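Local coordinates for peptidase M16 domain protein (Alicyclobacillus acidocaldarius subsp. acidocaldarius DSM 446, PDB 4XEA), which is a putative M16-like metallopeptidase that binds a nickel ion in the crystal and probably hydrolyses peptide bonds, at residues Y89-H94 / I164-T169; V255-A260 / E330-H335; T276-A281 / A404-H409; A281-G284 / A288-Q291; E296-K301 / P325-E330. One frame throughout, in Å; residues are numbered along the deposited sequence.

Contact 1 stands apart, its centre about 25 to 31 Å from the centres of the others: it is the partly buried contact, where strand 84-90 and the chain after it meet a loop. Contacts 2 to 5 form one touching group in the later half of the chain, except that contacts 3 and 5 do not meet. Helix 325-342 serves contacts 2 and 5, helix 265-283 contacts 3 and 4. Contacts 2, 3 and 4 are wholly buried; contact 5 reaches the partly exposed Val327. All five interfaces are apolar or backbone-lined, without a hydrogen bond across them; ion pairs flank contacts 1, 2, 3 and 5, and contact 1 also adjoins the nickel site.

Contact 1: residues Y89-H94 / I164-T169; sequences YTTFDH and IDIAGT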
# COMPACT_ATOMS: atom_id res chain seq x y z
N TYR A 89 -9.60 11.44 -7.23
CA TYR A 89 -10.49 10.31 -7.39
C TYR A 89 -11.95 10.78 -7.27
O TYR A 89 -12.25 11.84 -6.71
CB TYR A 89 -10.15 9.14 -6.41
CG TYR A 89 -10.44 9.46 -4.93
CD1 TYR A 89 -11.74 9.41 -4.44
CD2 TYR A 89 -9.42 9.85 -4.05
CE1 TYR A 89 -12.03 9.72 -3.10
CE2 TYR A 89 -9.70 10.16 -2.73
CZ TYR A 89 -11.01 10.09 -2.25
OH TYR A 89 -11.30 10.40 -0.96
N THR A 90 -12.85 9.97 -7.82
CA THR A 90 -14.29 10.10 -7.61
C THR A 90 -14.77 8.85 -6.90
O THR A 90 -14.36 7.71 -7.24
CB THR A 90 -15.00 10.16 -8.95
OG1 THR A 90 -14.37 11.17 -9.74
CG2 THR A 90 -16.48 10.46 -8.77
N THR A 91 -15.60 9.05 -5.88
CA THR A 91 -16.26 7.92 -5.20
C THR A 91 -17.78 8.15 -5.19
O THR A 91 -18.30 8.99 -5.95
CB THR A 91 -15.66 7.55 -3.82
OG1 THR A 91 -16.27 6.31 -3.38
CG2 THR A 91 -15.91 8.61 -2.74
N PHE A 92 -18.50 7.37 -4.40
CA PHE A 92 -19.96 7.38 -4.46
C PHE A 92 -20.53 8.75 -4.16
O PHE A 92 -21.52 9.17 -4.79
CB PHE A 92 -20.53 6.35 -3.49
CG PHE A 92 -20.11 4.96 -3.80
CD1 PHE A 92 -20.42 4.40 -5.05
CD2 PHE A 92 -19.40 4.21 -2.89
CE1 PHE A 92 -20.02 3.11 -5.37
CE2 PHE A 92 -19.04 2.89 -3.22
CZ PHE A 92 -19.34 2.37 -4.46
N ASP A 93 -19.97 9.41 -3.16
CA ASP A 93 -20.57 10.61 -2.61
C ASP A 93 -19.64 11.81 -2.47
O ASP A 93 -20.02 12.85 -1.88
CB ASP A 93 -21.26 10.31 -1.26
CG ASP A 93 -20.31 9.75 -0.19
OD1 ASP A 93 -19.09 9.62 -0.46
OD2 ASP A 93 -20.79 9.41 0.90
N HIS A 94 -18.41 11.68 -2.97
CA HIS A 94 -17.54 12.85 -3.08
C HIS A 94 -16.51 12.65 -4.18
O HIS A 94 -16.29 11.52 -4.68
CB HIS A 94 -16.88 13.21 -1.71
CG HIS A 94 -15.83 12.24 -1.25
ND1 HIS A 94 -16.11 11.14 -0.45
CD2 HIS A 94 -14.49 12.21 -1.46
CE1 HIS A 94 -14.99 10.48 -0.19
NE2 HIS A 94 -13.99 11.12 -0.78
N ILE A 164 -24.69 1.31 -10.38
CA ILE A 164 -23.91 1.66 -11.56
C ILE A 164 -22.50 2.03 -11.14
O ILE A 164 -22.29 2.76 -10.17
CB ILE A 164 -24.55 2.85 -12.28
CG1 ILE A 164 -26.03 2.52 -12.55
CG2 ILE A 164 -23.85 3.13 -13.64
CD1 ILE A 164 -26.24 1.33 -13.47
N ASP A 165 -21.51 1.57 -11.90
CA ASP A 165 -20.12 1.85 -11.53
C ASP A 165 -19.82 3.36 -11.65
O ASP A 165 -20.49 4.10 -12.35
CB ASP A 165 -19.13 1.01 -12.35
CG ASP A 165 -17.76 0.85 -11.62
OD1 ASP A 165 -17.57 1.31 -10.43
OD2 ASP A 165 -16.88 0.28 -12.25
N ILE A 166 -18.79 3.78 -10.95
CA ILE A 166 -18.44 5.19 -10.79
C ILE A 166 -18.31 5.97 -12.10
O ILE A 166 -18.77 7.11 -12.17
CB ILE A 166 -17.23 5.34 -9.85
CG1 ILE A 166 -17.67 4.98 -8.39
CG2 ILE A 166 -16.63 6.77 -9.92
CD1 ILE A 166 -16.52 4.59 -7.50
N ALA A 167 -17.74 5.33 -13.13
CA ALA A 167 -17.58 5.95 -14.45
C ALA A 167 -18.86 6.01 -15.30
O ALA A 167 -18.89 6.68 -16.33
CB ALA A 167 -16.44 5.23 -15.23
N GLY A 168 -19.91 5.35 -14.87
CA GLY A 168 -21.16 5.27 -15.63
C GLY A 168 -21.13 4.09 -16.57
O GLY A 168 -20.35 3.16 -16.36
N THR A 169 -21.95 4.14 -17.62
CA THR A 169 -21.88 3.15 -18.72
C THR A 169 -21.39 3.82 -20.01
O THR A 169 -21.26 5.04 -20.08
CB THR A 169 -23.26 2.47 -18.98
OG1 THR A 169 -24.21 3.46 -19.39
CG2 THR A 169 -23.80 1.79 -17.72
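Ile166 fits against Thr90, the backbone of Thr91 and the Phe92 ring. Its CG2 lies 3.6 Å from Thr90 O and 3.9 Å from Thr90 CG2, the two side chains sliding past each other in opposite directions. Its CD1 reaches Thr91 CA at 4.1 Å, while its CG1 meets the Phe92 ring obliquely, 4.3 Å from CE1. The Thr90 torsion (chi1 -52°) divides that side chain: CG2, anti to the backbone N, faces Ile166, whereas OG1 hydrogen-bonds Glu64 of the HxxEH motif. Ile166 rides on a type I turn from Asp165 to Gly168, closed by Gly168 N to Asp165 O at 2.9 Å. Asp165 OD1 adds a weak bond to Ile166 N and a salt bridge to Arg146 of helix 144-156. Beyond the turn Thr169 N-caps helix 170-175, and Ala167 touches Glu136, a nickel ligand. Cutting Ile166 back to an alanine would probably open a gap beside Thr90 and Phe92 and leave the turn less firmly seated on the strand end. The contact is thus van der Waals packing of an aliphatic branch on a carbonyl oxygen, a methyl and a ring; polar ties run outward, from Thr90 to Glu64 and Asp165 to helix 144-156.

Contact 2: residues V255-A260 / E330-H335; sequences VGWKEA and ERIQSH
The Trp257 indole presents its edge to Ile332: CG2 of the isoleucine lies near the ring plane, 4.3 Å from CH2 on the six-membered ring. On one face Val255 CG1, from the same strand, stands 3.5 Å above the plane, near the rim of the six-membered ring. Val255 therefore works in two directions. At chi1 -175° its methyls part company: CG1 packs on the tryptophan, and the other, CG2, extends to the helix and meets Ile332 CD1 at 4.1 Å, the two side chains pointing tip to tip. Ile332 divides its branches to match, CG2 going to the indole and CD1 to the valine, so one helical residue takes both hydrophobic partners. All three are buried, and the touch is light, 99 Å² summed over both sides. Farther round the helix Ser334 OG donates to Glu330 OE2 at 2.8 Å, on the anti lone pair of the carboxylate, one turn back along the same helix. Strand 252-258 lies between strands 314-321 and 415-422, bonded through Val255 to Val318 and through Gly256 to Val416. Met415 of the latter strand touches Val255, Trp257 and Gln333. Trp257 also packs on His409 of helix 399-409, leaving the indole between the sheet and two of the helices that cover it.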
# COMPACT_ATOMS: atom_id res chain seq x y z
N VAL A 255 -20.07 -12.18 0.00
CA VAL A 255 -21.32 -12.15 0.70
C VAL A 255 -21.52 -10.71 1.20
O VAL A 255 -20.58 -10.10 1.78
CB VAL A 255 -21.34 -13.10 1.90
CG1 VAL A 255 -22.77 -13.11 2.53
CG2 VAL A 255 -20.91 -14.53 1.49
N GLY A 256 -22.70 -10.16 0.94
CA GLY A 256 -23.03 -8.84 1.37
C GLY A 256 -24.34 -8.70 2.10
O GLY A 256 -25.22 -9.53 1.97
N TRP A 257 -24.44 -7.64 2.90
CA TRP A 257 -25.66 -7.28 3.62
C TRP A 257 -25.99 -5.83 3.35
O TRP A 257 -25.13 -4.97 3.41
CB TRP A 257 -25.52 -7.51 5.11
CG TRP A 257 -25.39 -8.97 5.47
CD1 TRP A 257 -26.39 -9.81 5.85
CD2 TRP A 257 -24.18 -9.73 5.52
NE1 TRP A 257 -25.86 -11.06 6.17
CE2 TRP A 257 -24.52 -11.04 5.92
CE3 TRP A 257 -22.84 -9.42 5.25
CZ2 TRP A 257 -23.55 -12.06 6.06
CZ3 TRP A 257 -21.88 -10.42 5.36
CH2 TRP A 257 -22.24 -11.73 5.77
N LYS A 258 -27.26 -5.59 3.07
CA LYS A 258 -27.77 -4.31 2.64
C LYS A 258 -28.35 -3.55 3.85
O LYS A 258 -29.30 -4.03 4.46
CB LYS A 258 -28.93 -4.61 1.68
CG LYS A 258 -29.51 -3.42 0.91
CD LYS A 258 -30.62 -3.89 0.00
CE LYS A 258 -31.01 -2.79 -0.91
NZ LYS A 258 -32.09 -3.18 -1.77
N GLU A 259 -27.85 -2.34 4.14
CA GLU A 259 -28.54 -1.46 5.09
C GLU A 259 -29.86 -0.97 4.49
O GLU A 259 -29.94 -0.69 3.28
CB GLU A 259 -27.72 -0.23 5.47
CG GLU A 259 -26.40 -0.48 6.17
CD GLU A 259 -26.54 -0.84 7.65
OE1 GLU A 259 -27.67 -0.83 8.21
OE2 GLU A 259 -25.48 -1.13 8.24
N ALA A 260 -30.88 -0.81 5.34
CA ALA A 260 -32.18 -0.30 4.88
C ALA A 260 -32.08 1.16 4.42
O ALA A 260 -32.89 1.61 3.60
CB ALA A 260 -33.26 -0.43 6.03
N GLU A 330 -21.39 -21.60 3.25
CA GLU A 330 -22.11 -22.30 4.32
C GLU A 330 -21.50 -22.00 5.69
O GLU A 330 -22.23 -21.81 6.66
CB GLU A 330 -22.13 -23.82 4.09
CG GLU A 330 -22.71 -24.61 5.30
CD GLU A 330 -21.64 -25.08 6.34
OE1 GLU A 330 -20.60 -25.66 5.91
OE2 GLU A 330 -21.83 -24.90 7.57
N ARG A 331 -20.16 -21.98 5.75
CA ARG A 331 -19.46 -21.77 7.03
C ARG A 331 -19.73 -20.37 7.57
O ARG A 331 -19.89 -20.18 8.78
CB ARG A 331 -17.95 -21.98 6.86
CG ARG A 331 -17.53 -23.46 6.72
CD ARG A 331 -17.54 -24.18 8.07
NE ARG A 331 -16.61 -23.60 9.03
CZ ARG A 331 -15.30 -23.87 9.10
NH1 ARG A 331 -14.72 -24.73 8.25
NH2 ARG A 331 -14.56 -23.27 10.03
N ILE A 332 -19.75 -19.39 6.66
CA ILE A 332 -20.09 -18.02 7.03
C ILE A 332 -21.51 -17.92 7.60
O ILE A 332 -21.72 -17.33 8.63
CB ILE A 332 -19.94 -17.06 5.83
CG1 ILE A 332 -18.46 -16.87 5.49
CG2 ILE A 332 -20.66 -15.75 6.12
CD1 ILE A 332 -18.19 -16.30 4.07
N GLN A 333 -22.48 -18.51 6.90
CA GLN A 333 -23.85 -18.50 7.38
C GLN A 333 -24.02 -19.25 8.71
O GLN A 333 -24.80 -18.82 9.56
CB GLN A 333 -24.79 -19.10 6.32
CG GLN A 333 -24.85 -18.25 5.04
CD GLN A 333 -25.67 -18.89 3.92
OE1 GLN A 333 -26.86 -19.15 4.10
NE2 GLN A 333 -25.04 -19.12 2.77
N SER A 334 -23.31 -20.36 8.91
CA SER A 334 -23.35 -21.09 10.18
C SER A 334 -22.78 -20.31 11.33
O SER A 334 -23.38 -20.24 12.39
CB SER A 334 -22.55 -22.37 10.08
OG SER A 334 -23.27 -23.34 9.39
N HIS A 335 -21.58 -19.76 11.10
CA HIS A 335 -20.92 -18.86 12.05
C HIS A 335 -21.90 -17.78 12.50
O HIS A 335 -22.18 -17.66 13.69
CB HIS A 335 -19.67 -18.27 11.38
CG HIS A 335 -18.85 -17.38 12.27
ND1 HIS A 335 -18.48 -17.71 13.55
CD2 HIS A 335 -18.26 -16.18 12.01
CE1 HIS A 335 -17.74 -16.75 14.06
NE2 HIS A 335 -17.59 -15.81 13.15

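Contact 3: residues T276-A281 / A404-H409; sequences TILLDA and ARFQEH
Leu278 and Phe406 mark the closest backbone approach of two helical segments, with their CA atoms 7.9 Å apart. A single methyl does the touching from the first helix. Chi1 (-169°) points the Leu278 branch at the second helix and chi2 (52°) makes CD2 the leading methyl, 3.9 Å from Phe406 N and 4.0 Å from Phe406 CB. The two side chains cross at about a right angle, and CD2 lies at the edge of the phenylalanine ring, near its plane. On the preceding residue the same methyl meets the aliphatic part of Arg405, 4.1 Å from CG. The arginine chain then bends at chi2 and chi3, turning its charged end away from the leucine. There NE donates to Glu408 OE1 at 3.1 Å, the oxygen lying 15° out of the guanidinium plane, while NH1 adds a weak bond to the same oxygen. NH2 forms a salt bridge with Glu259, so the guanidinium probably balances two acidic residues. Helix 346-363 backs helix 265-283 at Ile277 and Ala281, while helix 399-409 lies against helix 265-283 and, through Phe406 on Leu336 and Val339, helix 325-342, and bonds the sheet through His409 to Thr316.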
# COMPACT_ATOMS: atom_id res chain seq x y z
N THR A 276 -16.60 -1.57 12.21
CA THR A 276 -15.18 -1.88 12.04
C THR A 276 -14.81 -2.90 13.14
O THR A 276 -14.16 -3.92 12.85
CB THR A 276 -14.31 -0.60 12.10
OG1 THR A 276 -14.73 0.27 11.04
CG2 THR A 276 -12.83 -0.88 11.94
N ILE A 277 -15.27 -2.63 14.37
CA ILE A 277 -14.98 -3.51 15.50
C ILE A 277 -15.63 -4.87 15.31
O ILE A 277 -14.97 -5.89 15.44
CB ILE A 277 -15.41 -2.92 16.86
CG1 ILE A 277 -14.65 -1.64 17.16
CG2 ILE A 277 -15.17 -3.95 17.98
CD1 ILE A 277 -15.39 -0.67 18.08
N LEU A 278 -16.92 -4.85 14.96
CA LEU A 278 -17.70 -6.09 14.79
C LEU A 278 -17.16 -7.02 13.71
O LEU A 278 -17.05 -8.22 13.92
CB LEU A 278 -19.17 -5.75 14.53
CG LEU A 278 -20.20 -6.87 14.58
CD1 LEU A 278 -20.11 -7.67 15.86
CD2 LEU A 278 -21.61 -6.30 14.39
N LEU A 279 -16.85 -6.46 12.55
CA LEU A 279 -16.31 -7.24 11.43
C LEU A 279 -14.93 -7.83 11.74
O LEU A 279 -14.63 -8.95 11.33
CB LEU A 279 -16.27 -6.40 10.16
CG LEU A 279 -17.64 -6.04 9.61
CD1 LEU A 279 -17.51 -5.14 8.34
CD2 LEU A 279 -18.50 -7.29 9.31
N ASP A 280 -14.11 -7.10 12.50
CA ASP A 280 -12.84 -7.64 12.94
C ASP A 280 -13.05 -8.83 13.89
O ASP A 280 -12.35 -9.86 13.75
CB ASP A 280 -11.94 -6.59 13.62
CG ASP A 280 -10.65 -7.19 14.12
OD1 ASP A 280 -9.79 -7.64 13.31
OD2 ASP A 280 -10.49 -7.26 15.34
N ALA A 281 -14.01 -8.69 14.81
CA ALA A 281 -14.32 -9.75 15.78
C ALA A 281 -14.88 -10.98 15.09
O ALA A 281 -14.58 -12.10 15.48
CB ALA A 281 -15.33 -9.23 16.86
N ALA A 404 -26.87 -5.38 19.32
CA ALA A 404 -27.98 -4.71 18.63
C ALA A 404 -27.62 -4.44 17.17
O ALA A 404 -28.45 -4.61 16.26
CB ALA A 404 -28.38 -3.41 19.33
N ARG A 405 -26.39 -3.99 16.92
CA ARG A 405 -25.96 -3.70 15.52
C ARG A 405 -25.98 -4.99 14.67
O ARG A 405 -26.48 -4.98 13.55
CB ARG A 405 -24.55 -3.09 15.54
CG ARG A 405 -23.90 -2.86 14.17
CD ARG A 405 -24.28 -1.49 13.63
NE ARG A 405 -25.62 -1.31 13.04
CZ ARG A 405 -25.88 -1.33 11.73
NH1 ARG A 405 -27.09 -1.05 11.28
NH2 ARG A 405 -24.93 -1.64 10.86
N PHE A 406 -25.45 -6.07 15.23
CA PHE A 406 -25.45 -7.38 14.59
C PHE A 406 -26.88 -7.82 14.21
O PHE A 406 -27.16 -8.21 13.07
CB PHE A 406 -24.76 -8.42 15.50
CG PHE A 406 -24.69 -9.79 14.89
CD1 PHE A 406 -25.79 -10.64 14.89
CD2 PHE A 406 -23.53 -10.22 14.23
CE1 PHE A 406 -25.74 -11.89 14.26
CE2 PHE A 406 -23.48 -11.46 13.62
CZ PHE A 406 -24.59 -12.31 13.63
N GLN A 407 -27.80 -7.73 15.18
CA GLN A 407 -29.20 -8.17 15.01
C GLN A 407 -29.97 -7.35 13.96
O GLN A 407 -30.80 -7.90 13.22
CB GLN A 407 -29.92 -8.11 16.37
CG GLN A 407 -29.37 -9.10 17.40
CD GLN A 407 -29.71 -10.55 17.09
OE1 GLN A 407 -30.71 -10.83 16.42
NE2 GLN A 407 -28.90 -11.48 17.59
N GLU A 408 -29.68 -6.05 13.92
CA GLU A 408 -30.24 -5.09 12.97
C GLU A 408 -29.83 -5.35 11.52
O GLU A 408 -30.58 -5.12 10.57
CB GLU A 408 -29.66 -3.69 13.27
CG GLU A 408 -30.49 -2.79 14.03
CD GLU A 408 -29.76 -1.50 14.46
OE1 GLU A 408 -28.52 -1.31 14.25
OE2 GLU A 408 -30.48 -0.66 15.03
N HIS A 409 -28.57 -5.68 11.35
CA HIS A 409 -27.96 -5.60 10.07
C HIS A 409 -27.44 -6.92 9.47
O HIS A 409 -27.56 -7.12 8.27
CB HIS A 409 -26.80 -4.62 10.13
CG HIS A 409 -26.10 -4.46 8.82
ND1 HIS A 409 -26.76 -4.08 7.68
CD2 HIS A 409 -24.81 -4.64 8.46
CE1 HIS A 409 -25.91 -4.02 6.68
NE2 HIS A 409 -24.71 -4.35 7.12

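Contact 4: residues A281-G284 / A288-Q291; sequences ALFG and AFYQ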
# COMPACT_ATOMS: atom_id res chain seq x y z
N ALA A 281 -14.01 -8.69 14.81
CA ALA A 281 -14.32 -9.75 15.78
C ALA A 281 -14.88 -10.98 15.09
O ALA A 281 -14.58 -12.10 15.48
CB ALA A 281 -15.33 -9.23 16.86
N LEU A 282 -15.73 -10.77 14.08
CA LEU A 282 -16.38 -11.88 13.37
C LEU A 282 -15.44 -12.55 12.37
O LEU A 282 -15.44 -13.78 12.25
CB LEU A 282 -17.63 -11.39 12.62
CG LEU A 282 -18.84 -11.05 13.52
CD1 LEU A 282 -19.93 -10.26 12.79
CD2 LEU A 282 -19.46 -12.28 14.16
N PHE A 283 -14.67 -11.74 11.64
CA PHE A 283 -14.01 -12.21 10.43
C PHE A 283 -12.50 -11.86 10.34
O PHE A 283 -11.84 -12.25 9.38
CB PHE A 283 -14.71 -11.55 9.24
CG PHE A 283 -16.17 -11.88 9.09
CD1 PHE A 283 -16.58 -13.18 8.83
CD2 PHE A 283 -17.14 -10.86 9.10
CE1 PHE A 283 -17.93 -13.48 8.65
CE2 PHE A 283 -18.48 -11.16 8.90
CZ PHE A 283 -18.87 -12.46 8.67
N GLY A 284 -11.96 -11.16 11.34
CA GLY A 284 -10.63 -10.56 11.24
C GLY A 284 -9.52 -11.58 11.23
O GLY A 284 -9.74 -12.76 11.56
N ALA A 288 -10.61 -16.77 15.59
CA ALA A 288 -10.57 -18.22 15.46
C ALA A 288 -11.34 -18.70 14.22
O ALA A 288 -10.94 -19.67 13.58
CB ALA A 288 -11.09 -18.92 16.75
N PHE A 289 -12.42 -18.00 13.86
CA PHE A 289 -13.17 -18.36 12.65
C PHE A 289 -12.26 -18.25 11.43
O PHE A 289 -12.10 -19.21 10.69
CB PHE A 289 -14.41 -17.48 12.47
CG PHE A 289 -15.21 -17.78 11.21
CD1 PHE A 289 -15.85 -19.01 11.04
CD2 PHE A 289 -15.34 -16.83 10.21
CE1 PHE A 289 -16.60 -19.29 9.90
CE2 PHE A 289 -16.12 -17.09 9.07
CZ PHE A 289 -16.74 -18.35 8.92
N TYR A 290 -11.64 -17.08 11.24
CA TYR A 290 -10.71 -16.91 10.11
C TYR A 290 -9.54 -17.94 10.14
O TYR A 290 -9.17 -18.49 9.10
CB TYR A 290 -10.14 -15.50 10.10
CG TYR A 290 -8.98 -15.34 9.15
CD1 TYR A 290 -9.19 -15.04 7.80
CD2 TYR A 290 -7.68 -15.49 9.59
CE1 TYR A 290 -8.13 -14.91 6.92
CE2 TYR A 290 -6.61 -15.35 8.72
CZ TYR A 290 -6.83 -15.06 7.40
OH TYR A 290 -5.75 -14.93 6.56
N GLN A 291 -8.98 -18.20 11.31
CA GLN A 291 -7.85 -19.13 11.43
C GLN A 291 -8.30 -20.55 11.06
O GLN A 291 -7.55 -21.32 10.44
CB GLN A 291 -7.23 -19.08 12.83
CG GLN A 291 -6.59 -17.72 13.19
CD GLN A 291 -5.11 -17.58 12.76
OE1 GLN A 291 -4.41 -18.56 12.52
NE2 GLN A 291 -4.64 -16.33 12.69
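Gly284 O accepts a hydrogen bond from Ser287 OG, and Tyr290 CB lies against it at 3.1 Å, a close packing contact. Ser287 OG also bonds Tyr290 N, tying the start of helix 288-295 to the chain leaving helix 265-283. The preceding carbonyl packs there too, Phe283 O lying 3.7 Å from Tyr290 CB. For Tyr290, chi1 169° swings the ring off these backbone carbonyls and carries the phenol toward Lys301 and Phe303. Phe289 faces the other part of the turn. Its CD2 lies 3.7 Å from Leu282 O, and its CE2 meets the edge of the Phe283 ring, near that ring's plane, 3.9 Å from CD1. The two phenylalanines run side by side and point the same way; Leu282 CB stands 3.6 Å above one face of Phe283, toward its rim. Leu282 O is itself bonded by His335 NE2, and the imidazole stacks on the Phe289 ring, so the histidine spans both segments. Replacing Phe289 by an alanine would probably strip His335 of its stacking partner and leave Phe283 without its aromatic neighbour. The whole forms a tight connection between consecutive helices: a short turn through Gly284 and Ser287 joins helix 265-283 to helix 288-295. Helix 325-342 lies alongside, its Ile332 touching Phe289, its Leu336 touching Phe283 and its Val339 touching Leu282.

Contact 5: residues E296-K301 / P325-E330; sequences EGLVDK and PDVLAE
Leu298 sends CB toward helix 325-342, and chi1 -69° and chi2 175° together bring both methyls to Val327. CD1 comes to 3.9 Å from Val327 CG1. CD2 sits nearer still, 3.8 Å from that methyl and 4.0 Å from Val327 CB, so the fork of the leucine takes the CG1 branch of the valine between its tips. The side chains cross at about a right angle. Val299, next along the chain, reverses the roles one residue farther on the helix: its CG1 lies 3.9 Å from both CD1 and CD2 of Leu328, again with the side chains crossing. Leu328 CD2 also contacts Leu298 O, so the helix residue packs on backbone as well as on side chain. The loop is set up by Gly297, whose positive phi (66°) closes helix 288-295 in a Schellman motif and turns the chain toward Leu298. Leu293 of that helix backs Leu298, Val299 and Leu328 together, and Leu253 of strand 252-258 touches Leu328. Polar links lie at the margins: Glu296 forms a salt bridge with Arg331 of helix 325-342, while Asp300 bonds Asn321 at the end of strand 314-321. Within helix 325-342 Asp326 OD1 accepts a weak bond from Val327 N in the first turn, where a negative charge probably suits the helix dipole. Across the interface no hydrogen bond forms; methyl packing joins the loop to the helix, and the Glu296-Arg331 salt bridge is the charged link beside it.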
# COMPACT_ATOMS: atom_id res chain seq x y z
N GLU A 296 -8.10 -24.80 7.04
CA GLU A 296 -8.86 -25.71 6.19
C GLU A 296 -8.72 -25.38 4.69
O GLU A 296 -9.34 -26.04 3.86
CB GLU A 296 -10.32 -25.64 6.62
CG GLU A 296 -11.22 -26.74 6.15
CD GLU A 296 -12.48 -26.81 6.98
OE1 GLU A 296 -12.34 -27.11 8.19
OE2 GLU A 296 -13.60 -26.56 6.46
N GLY A 297 -7.92 -24.37 4.35
CA GLY A 297 -7.72 -23.98 2.95
C GLY A 297 -8.95 -23.42 2.24
O GLY A 297 -9.00 -23.40 1.02
N LEU A 298 -9.94 -22.94 3.00
CA LEU A 298 -11.17 -22.37 2.44
C LEU A 298 -11.01 -20.89 2.02
O LEU A 298 -11.81 -20.40 1.22
CB LEU A 298 -12.35 -22.54 3.41
CG LEU A 298 -12.89 -23.95 3.68
CD1 LEU A 298 -13.98 -23.94 4.76
CD2 LEU A 298 -13.43 -24.55 2.39
N VAL A 299 -10.01 -20.20 2.58
CA VAL A 299 -9.64 -18.83 2.23
C VAL A 299 -8.12 -18.67 2.11
O VAL A 299 -7.37 -19.58 2.46
CB VAL A 299 -10.13 -17.82 3.29
CG1 VAL A 299 -11.67 -17.82 3.40
CG2 VAL A 299 -9.49 -18.12 4.64
N ASP A 300 -7.66 -17.51 1.63
CA ASP A 300 -6.25 -17.12 1.74
C ASP A 300 -6.16 -15.80 2.52
O ASP A 300 -7.17 -15.31 3.01
CB ASP A 300 -5.53 -17.07 0.37
CG ASP A 300 -6.17 -16.08 -0.61
OD1 ASP A 300 -6.64 -15.01 -0.21
OD2 ASP A 300 -6.17 -16.38 -1.83
N LYS A 301 -4.95 -15.24 2.64
CA LYS A 301 -4.76 -13.99 3.42
C LYS A 301 -5.36 -12.72 2.83
O LYS A 301 -5.36 -11.68 3.50
CB LYS A 301 -3.27 -13.74 3.70
CG LYS A 301 -2.74 -14.48 4.90
CD LYS A 301 -2.00 -15.77 4.54
CE LYS A 301 -1.22 -16.33 5.74
NZ LYS A 301 -0.54 -17.63 5.46
N PRO A 325 -16.27 -22.44 -2.91
CA PRO A 325 -17.09 -21.28 -2.58
C PRO A 325 -18.37 -21.64 -1.85
O PRO A 325 -18.81 -20.89 -0.99
CB PRO A 325 -17.37 -20.62 -3.93
CG PRO A 325 -16.95 -21.58 -4.96
CD PRO A 325 -16.08 -22.61 -4.36
N ASP A 326 -18.96 -22.79 -2.20
CA ASP A 326 -20.18 -23.28 -1.55
C ASP A 326 -19.93 -23.56 -0.07
O ASP A 326 -20.71 -23.15 0.78
CB ASP A 326 -20.75 -24.54 -2.25
CG ASP A 326 -19.67 -25.56 -2.66
OD1 ASP A 326 -18.44 -25.35 -2.48
OD2 ASP A 326 -20.08 -26.61 -3.21
N VAL A 327 -18.82 -24.24 0.21
CA VAL A 327 -18.46 -24.61 1.56
C VAL A 327 -18.23 -23.35 2.40
O VAL A 327 -18.71 -23.26 3.54
CB VAL A 327 -17.20 -25.51 1.60
CG1 VAL A 327 -16.90 -25.92 3.05
CG2 VAL A 327 -17.38 -26.79 0.73
N LEU A 328 -17.50 -22.39 1.83
CA LEU A 328 -17.19 -21.13 2.52
C LEU A 328 -18.45 -20.37 2.82
O LEU A 328 -18.61 -19.86 3.93
CB LEU A 328 -16.22 -20.25 1.71
CG LEU A 328 -15.90 -18.84 2.29
CD1 LEU A 328 -15.35 -18.93 3.71
CD2 LEU A 328 -14.95 -18.07 1.39
N ALA A 329 -19.34 -20.27 1.84
CA ALA A 329 -20.62 -19.61 2.06
C ALA A 329 -21.40 -20.27 3.19
O ALA A 329 -22.03 -19.57 3.99
CB ALA A 329 -21.44 -19.58 0.79
N GLU A 330 -21.39 -21.60 3.25
CA GLU A 330 -22.11 -22.30 4.32
C GLU A 330 -21.50 -22.00 5.69
O GLU A 330 -22.23 -21.81 6.66
CB GLU A 330 -22.13 -23.82 4.09
CG GLU A 330 -22.71 -24.61 5.30
CD GLU A 330 -21.64 -25.08 6.34
OE1 GLU A 330 -20.60 -25.66 5.91
OE2 GLU A 330 -21.83 -24.90 7.57